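Local structure of LYND (Lyngbya aestuarii, 4V1T) at residues I9-H14 with E91-W96; A208-G213 with R722-L727. The protein is probably an ATP-dependent YcaO cyclodehydratase that turns cysteine side chains of a precursor peptide into thiazoline rings. All coordinates share one frame; numbering follows the deposited sequence.

Interaction 1: I9-H14 with E91-W96; sequences IQPHFH and EVAAFW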
loop_
_atom_site.group_PDB
_atom_site.type_symbol
_atom_site.label_atom_id
_atom_site.label_comp_id
_atom_site.label_asym_id
_atom_site.label_seq_id
_atom_site.Cartn_x
_atom_site.Cartn_y
_atom_site.Cartn_z
ATOM N N ILE B 9 -24.963 24.772 17.746
ATOM C CA ILE B 9 -24.392 23.975 16.688
ATOM C C ILE B 9 -23.082 23.443 17.252
ATOM O O ILE B 9 -22.328 24.155 17.918
ATOM C CB ILE B 9 -24.141 24.779 15.409
ATOM C CG1 ILE B 9 -25.450 25.372 14.876
ATOM C CG2 ILE B 9 -23.517 23.895 14.343
ATOM C CD1 ILE B 9 -26.529 24.355 14.535
ATOM N N GLN B 10 -22.825 22.175 17.002
ATOM C CA GLN B 10 -21.696 21.510 17.631
ATOM C C GLN B 10 -20.401 22.271 17.422
ATOM O O GLN B 10 -20.105 22.683 16.306
ATOM C CB GLN B 10 -21.578 20.055 17.161
ATOM C CG GLN B 10 -21.902 19.759 15.703
ATOM C CD GLN B 10 -22.493 18.367 15.562
ATOM O OE1 GLN B 10 -23.232 17.905 16.437
ATOM N NE2 GLN B 10 -22.152 17.680 14.485
ATOM N N PRO B 11 -19.641 22.469 18.511
ATOM C CA PRO B 11 -18.619 23.516 18.595
ATOM C C PRO B 11 -17.350 23.282 17.794
ATOM O O PRO B 11 -16.476 24.147 17.802
ATOM C CB PRO B 11 -18.306 23.573 20.090
ATOM C CG PRO B 11 -18.597 22.212 20.584
ATOM C CD PRO B 11 -19.767 21.731 19.782
ATOM N N HIS B 12 -17.245 22.153 17.100
ATOM C CA HIS B 12 -16.063 21.911 16.281
ATOM C C HIS B 12 -16.224 22.609 14.932
ATOM O O HIS B 12 -15.275 22.722 14.168
ATOM C CB HIS B 12 -15.798 20.410 16.121
ATOM C CG HIS B 12 -16.822 19.679 15.309
ATOM N ND1 HIS B 12 -16.753 19.593 13.940
ATOM C CD2 HIS B 12 -17.916 18.969 15.675
ATOM C CE1 HIS B 12 -17.765 18.874 13.493
ATOM N NE2 HIS B 12 -18.484 18.481 14.527
ATOM N N PHE B 13 -17.433 23.095 14.659
ATOM C CA PHE B 13 -17.702 23.852 13.446
ATOM C C PHE B 13 -17.463 25.344 13.639
ATOM O O PHE B 13 -17.887 25.929 14.629
ATOM C CB PHE B 13 -19.141 23.638 12.983
ATOM C CG PHE B 13 -19.385 22.302 12.346
ATOM C CD1 PHE B 13 -18.542 21.830 11.348
ATOM C CD2 PHE B 13 -20.458 21.513 12.743
ATOM C CE1 PHE B 13 -18.759 20.594 10.769
ATOM C CE2 PHE B 13 -20.681 20.279 12.166
ATOM C CZ PHE B 13 -19.828 19.815 11.179
ATOM N N HIS B 14 -16.767 25.947 12.689
ATOM C CA HIS B 14 -16.772 27.394 12.542
ATOM C C HIS B 14 -17.971 27.759 11.664
ATOM O O HIS B 14 -18.101 27.270 10.540
ATOM C CB HIS B 14 -15.466 27.887 11.926
ATOM C CG HIS B 14 -15.534 29.285 11.408
ATOM N ND1 HIS B 14 -15.897 30.354 12.197
ATOM C CD2 HIS B 14 -15.292 29.791 10.177
ATOM C CE1 HIS B 14 -15.876 31.459 11.474
ATOM N NE2 HIS B 14 -15.513 31.145 10.242
ATOM N N GLU B 91 -13.091 24.181 23.503
ATOM C CA GLU B 91 -12.092 23.390 22.794
ATOM C C GLU B 91 -12.247 21.897 23.059
ATOM O O GLU B 91 -12.156 21.082 22.138
ATOM C CB GLU B 91 -10.684 23.838 23.169
ATOM C CG GLU B 91 -10.264 25.158 22.538
ATOM C CD GLU B 91 -10.367 26.321 23.510
ATOM O OE1 GLU B 91 -11.322 26.354 24.322
ATOM O OE2 GLU B 91 -9.484 27.198 23.473
ATOM N N VAL B 92 -12.504 21.543 24.312
ATOM C CA VAL B 92 -12.727 20.147 24.686
ATOM C C VAL B 92 -14.049 19.628 24.117
ATOM O O VAL B 92 -14.108 18.536 23.559
ATOM C CB VAL B 92 -12.710 19.975 26.210
ATOM C CG1 VAL B 92 -13.165 18.580 26.614
ATOM C CG2 VAL B 92 -11.314 20.235 26.755
ATOM N N ALA B 93 -15.112 20.415 24.258
ATOM C CA ALA B 93 -16.399 20.056 23.680
ATOM C C ALA B 93 -16.265 19.823 22.190
ATOM O O ALA B 93 -16.890 18.910 21.639
ATOM C CB ALA B 93 -17.437 21.136 23.951
ATOM N N ALA B 94 -15.452 20.645 21.537
ATOM C CA ALA B 94 -15.239 20.538 20.092
ATOM C C ALA B 94 -14.557 19.221 19.737
ATOM O O ALA B 94 -14.870 18.603 18.729
ATOM C CB ALA B 94 -14.414 21.710 19.595
ATOM N N PHE B 95 -13.621 18.791 20.569
ATOM C CA PHE B 95 -12.928 17.537 20.332
ATOM C C PHE B 95 -13.907 16.378 20.317
ATOM O O PHE B 95 -13.845 15.502 19.457
ATOM C CB PHE B 95 -11.845 17.308 21.383
ATOM C CG PHE B 95 -10.967 16.128 21.086
ATOM C CD1 PHE B 95 -9.825 16.272 20.309
ATOM C CD2 PHE B 95 -11.297 14.879 21.553
ATOM C CE1 PHE B 95 -9.033 15.186 20.031
ATOM C CE2 PHE B 95 -10.500 13.778 21.262
ATOM C CZ PHE B 95 -9.369 13.938 20.507
ATOM N N TRP B 96 -14.840 16.394 21.263
ATOM C CA TRP B 96 -15.793 15.308 21.413
ATOM C C TRP B 96 -16.931 15.381 20.413
ATOM O O TRP B 96 -17.405 14.351 19.937
ATOM C CB TRP B 96 -16.312 15.273 22.853
ATOM C CG TRP B 96 -15.199 14.956 23.825
ATOM C CD1 TRP B 96 -14.743 15.747 24.841
ATOM C CD2 TRP B 96 -14.372 13.787 23.830
ATOM N NE1 TRP B 96 -13.695 15.139 25.481
ATOM C CE2 TRP B 96 -13.440 13.937 24.879
ATOM C CE3 TRP B 96 -14.326 12.634 23.047
ATOM C CZ2 TRP B 96 -12.484 12.968 25.178
ATOM C CZ3 TRP B 96 -13.375 11.673 23.336
ATOM C CH2 TRP B 96 -12.464 11.845 24.394
#
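A type I beta turn, Gln10 to Phe13, joins strands 6-9 and 14-18 of the winged helix-turn-helix domain and rests with Pro11 and His12 on helix 90-98. The bond Phe13 N to Gln10 O closes the turn, with Pro11 and His12 at its corner, next to the helix. Pro11 points its ring at the helix and touches with one corner: CG lies 3.6 Å from Ala94 N and 3.7 Å from the methyl CB of Ala93. It therefore bears on the peptide link between the two alanines as well as on a side chain. Alanine at both positions lets the backbones come close, with His12 CA and Ala94 CA 4.1 Å apart, and the Ala94 methyl meets Pro11 O and His12 CA, each at 3.7 Å. In His12, chi1 of 68° sets CG between the backbone N and the carbonyl carbon; its imidazole reaches with CE1 over the rim of one face of the Phe13 ring, while CB meets the helix. The second subunit reaches this buried patch too: its Arg246 gives a hydrogen bond from NE to Pro11 O, and its Ala247 packs on Ala94. Trp96, turned from the loop, goes to helix 250-275 of its own chain. Ser97 OG is hydrogen-bonded to both Ala93 O and Ala94 O, and His12 CB sits 3.3 Å from Ala94 O.

Interaction 2: A208-G213 with R722-L727; sequences AHRLRG and RPDIGL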
loop_
_atom_site.group_PDB
_atom_site.type_symbol
_atom_site.label_atom_id
_atom_site.label_comp_id
_atom_site.label_asym_id
_atom_site.label_seq_id
_atom_site.Cartn_x
_atom_site.Cartn_y
_atom_site.Cartn_z
ATOM N N ALA B 208 1.164 -12.345 23.536
ATOM C CA ALA B 208 2.446 -12.909 23.935
ATOM C C ALA B 208 2.901 -13.998 22.962
ATOM O O ALA B 208 4.076 -14.083 22.622
ATOM C CB ALA B 208 2.357 -13.454 25.345
ATOM N N HIS B 209 1.959 -14.814 22.504
ATOM C CA HIS B 209 2.254 -15.914 21.593
ATOM C C HIS B 209 2.853 -15.391 20.281
ATOM O O HIS B 209 3.679 -16.044 19.669
ATOM C CB HIS B 209 0.987 -16.724 21.317
ATOM C CG HIS B 209 1.226 -18.010 20.595
ATOM N ND1 HIS B 209 1.146 -18.125 19.224
ATOM C CD2 HIS B 209 1.522 -19.252 21.059
ATOM C CE1 HIS B 209 1.390 -19.376 18.874
ATOM N NE2 HIS B 209 1.621 -20.081 19.969
ATOM N N ARG B 210 2.428 -14.212 19.851
ATOM C CA ARG B 210 2.998 -13.601 18.658
ATOM C C ARG B 210 4.334 -12.926 18.983
ATOM O O ARG B 210 5.298 -13.041 18.226
ATOM C CB ARG B 210 2.022 -12.578 18.059
ATOM C CG ARG B 210 0.704 -13.156 17.549
ATOM C CD ARG B 210 0.910 -13.994 16.294
ATOM N NE ARG B 210 -0.296 -14.735 15.939
ATOM C CZ ARG B 210 -1.237 -14.301 15.109
ATOM N NH1 ARG B 210 -1.139 -13.117 14.522
ATOM N NH2 ARG B 210 -2.295 -15.062 14.868
ATOM N N LEU B 211 4.378 -12.218 20.104
ATOM C CA LEU B 211 5.579 -11.487 20.514
ATOM C C LEU B 211 6.786 -12.393 20.693
ATOM O O LEU B 211 7.847 -12.119 20.134
ATOM C CB LEU B 211 5.331 -10.731 21.823
ATOM C CG LEU B 211 4.488 -9.467 21.764
ATOM C CD1 LEU B 211 4.288 -8.886 23.158
ATOM C CD2 LEU B 211 5.118 -8.432 20.848
ATOM N N ARG B 212 6.622 -13.456 21.480
ATOM C CA ARG B 212 7.685 -14.445 21.710
ATOM C C ARG B 212 8.290 -14.908 20.386
ATOM O O ARG B 212 9.501 -14.997 20.235
ATOM C CB ARG B 212 7.139 -15.648 22.496
ATOM C CG ARG B 212 7.276 -15.525 24.007
ATOM C CD ARG B 212 6.163 -16.252 24.745
ATOM N NE ARG B 212 6.017 -15.743 26.105
ATOM C CZ ARG B 212 4.911 -15.839 26.837
ATOM N NH1 ARG B 212 3.819 -16.440 26.363
ATOM N NH2 ARG B 212 4.892 -15.318 28.056
ATOM N N GLY B 213 7.423 -15.182 19.424
ATOM C CA GLY B 213 7.846 -15.653 18.122
ATOM C C GLY B 213 8.584 -14.619 17.300
ATOM O O GLY B 213 9.558 -14.938 16.621
ATOM N N ARG B 722 -4.344 -22.818 11.101
ATOM C CA ARG B 722 -4.544 -22.242 12.426
ATOM C C ARG B 722 -5.718 -21.268 12.352
ATOM O O ARG B 722 -5.727 -20.401 11.485
ATOM C CB ARG B 722 -3.279 -21.531 12.893
ATOM C CG ARG B 722 -1.999 -22.341 12.701
ATOM C CD ARG B 722 -1.875 -23.469 13.713
ATOM N NE ARG B 722 -0.765 -24.373 13.398
ATOM C CZ ARG B 722 -0.254 -25.262 14.247
ATOM N NH1 ARG B 722 -0.733 -25.381 15.484
ATOM N NH2 ARG B 722 0.747 -26.036 13.866
ATOM N N PRO B 723 -6.723 -21.414 13.244
ATOM C CA PRO B 723 -7.926 -20.572 13.133
ATOM C C PRO B 723 -7.657 -19.077 13.256
ATOM O O PRO B 723 -8.389 -18.284 12.677
ATOM C CB PRO B 723 -8.796 -21.036 14.308
ATOM C CG PRO B 723 -8.289 -22.380 14.664
ATOM C CD PRO B 723 -6.827 -22.361 14.365
ATOM N N ASP B 724 -6.638 -18.702 14.019
ATOM C CA ASP B 724 -6.258 -17.300 14.174
ATOM C C ASP B 724 -5.528 -16.762 12.933
ATOM O O ASP B 724 -5.311 -15.554 12.807
ATOM C CB ASP B 724 -5.375 -17.122 15.422
ATOM C CG ASP B 724 -4.108 -17.966 15.374
ATOM O OD1 ASP B 724 -4.149 -19.066 14.789
ATOM O OD2 ASP B 724 -3.082 -17.529 15.930
ATOM N N ILE B 725 -5.145 -17.663 12.034
ATOM C CA ILE B 725 -4.508 -17.295 10.768
ATOM C C ILE B 725 -5.538 -17.205 9.651
ATOM O O ILE B 725 -5.583 -16.213 8.920
ATOM C CB ILE B 725 -3.431 -18.324 10.371
ATOM C CG1 ILE B 725 -2.308 -18.347 11.410
ATOM C CG2 ILE B 725 -2.872 -18.033 8.984
ATOM C CD1 ILE B 725 -1.526 -17.053 11.520
ATOM N N GLY B 726 -6.357 -18.248 9.524
ATOM C CA GLY B 726 -7.438 -18.273 8.540
ATOM C C GLY B 726 -7.020 -18.941 7.247
ATOM O O GLY B 726 -7.664 -19.883 6.790
ATOM N N LEU B 727 -5.940 -18.446 6.654
ATOM C CA LEU B 727 -5.384 -19.033 5.437
ATOM C C LEU B 727 -5.105 -20.512 5.633
ATOM O O LEU B 727 -4.439 -20.910 6.588
ATOM C CB LEU B 727 -4.089 -18.318 5.040
ATOM C CG LEU B 727 -3.469 -18.740 3.709
ATOM C CD1 LEU B 727 -4.338 -18.287 2.536
ATOM C CD2 LEU B 727 -2.056 -18.194 3.580
#
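Arg210 and Asp724 reach for each other from opposite directions, one from helix 204-213 and the other from the loop between strands 716-719 and 728-733. Their CA atoms stay 10.9 Å apart, and the long arginine spans most of that gap. Its chain leaves with CG beside the backbone N, bends at chi2 (-70°) and presents NH2 to the carboxylate. One bond makes the salt bridge: Arg210 NH2 donates to Asp724 OD2 over 2.8 Å, nearly straight at 162°. The two flat groups are turned well apart, 53° between their planes, and the bond looks different from each side. OD2 lies at the guanidinium edge, almost in its plane, whereas NH2 comes in from above the carboxylate plane. The contact is thus single-pronged, with Arg210 NE 3.9 Å from Asp724 OD2. The Ile725 methyl CD1 lies against the guanidinium, 4.0 Å from Arg210 NH2. Both charged groups have further partners: Arg210 NH1 bonds to Thr363 O, Asp724 OD2 also pairs with Arg308, and Asp724 OD1 takes a hydrogen bond from Gln310. A leucine in place of Arg210 would probably cost Asp724 one of its two arginine partners and leave Thr363 O without this donor. The buried pair ties helix 204-213, which carries the zinc ligand Cys206, to the YcaO region: a buried salt bridge between the helix of a four-cysteine zinc site and a YcaO loop.

In the fold
Interaction 1 closes before interaction 2 opens, and the two sit far apart in an elongated chain: their centres are 42 Å from each other and their nearest atoms about 27 Å. The first lies at the periphery, its centre 41 Å from the centre of the chain, where the turn between strands 6-9 and 14-18 meets helix 90-98 and the second subunit. Interaction 2 lies 8 Å from that centre and joins helix 204-213, which follows strand 189-196 of the seven-stranded mixed sheet, to a loop of the antiparallel sheet in the YcaO part. The two contacts share no helix or strand. One holds the N-terminal part together at the subunit interface; the other joins the zinc-site region to the YcaO part.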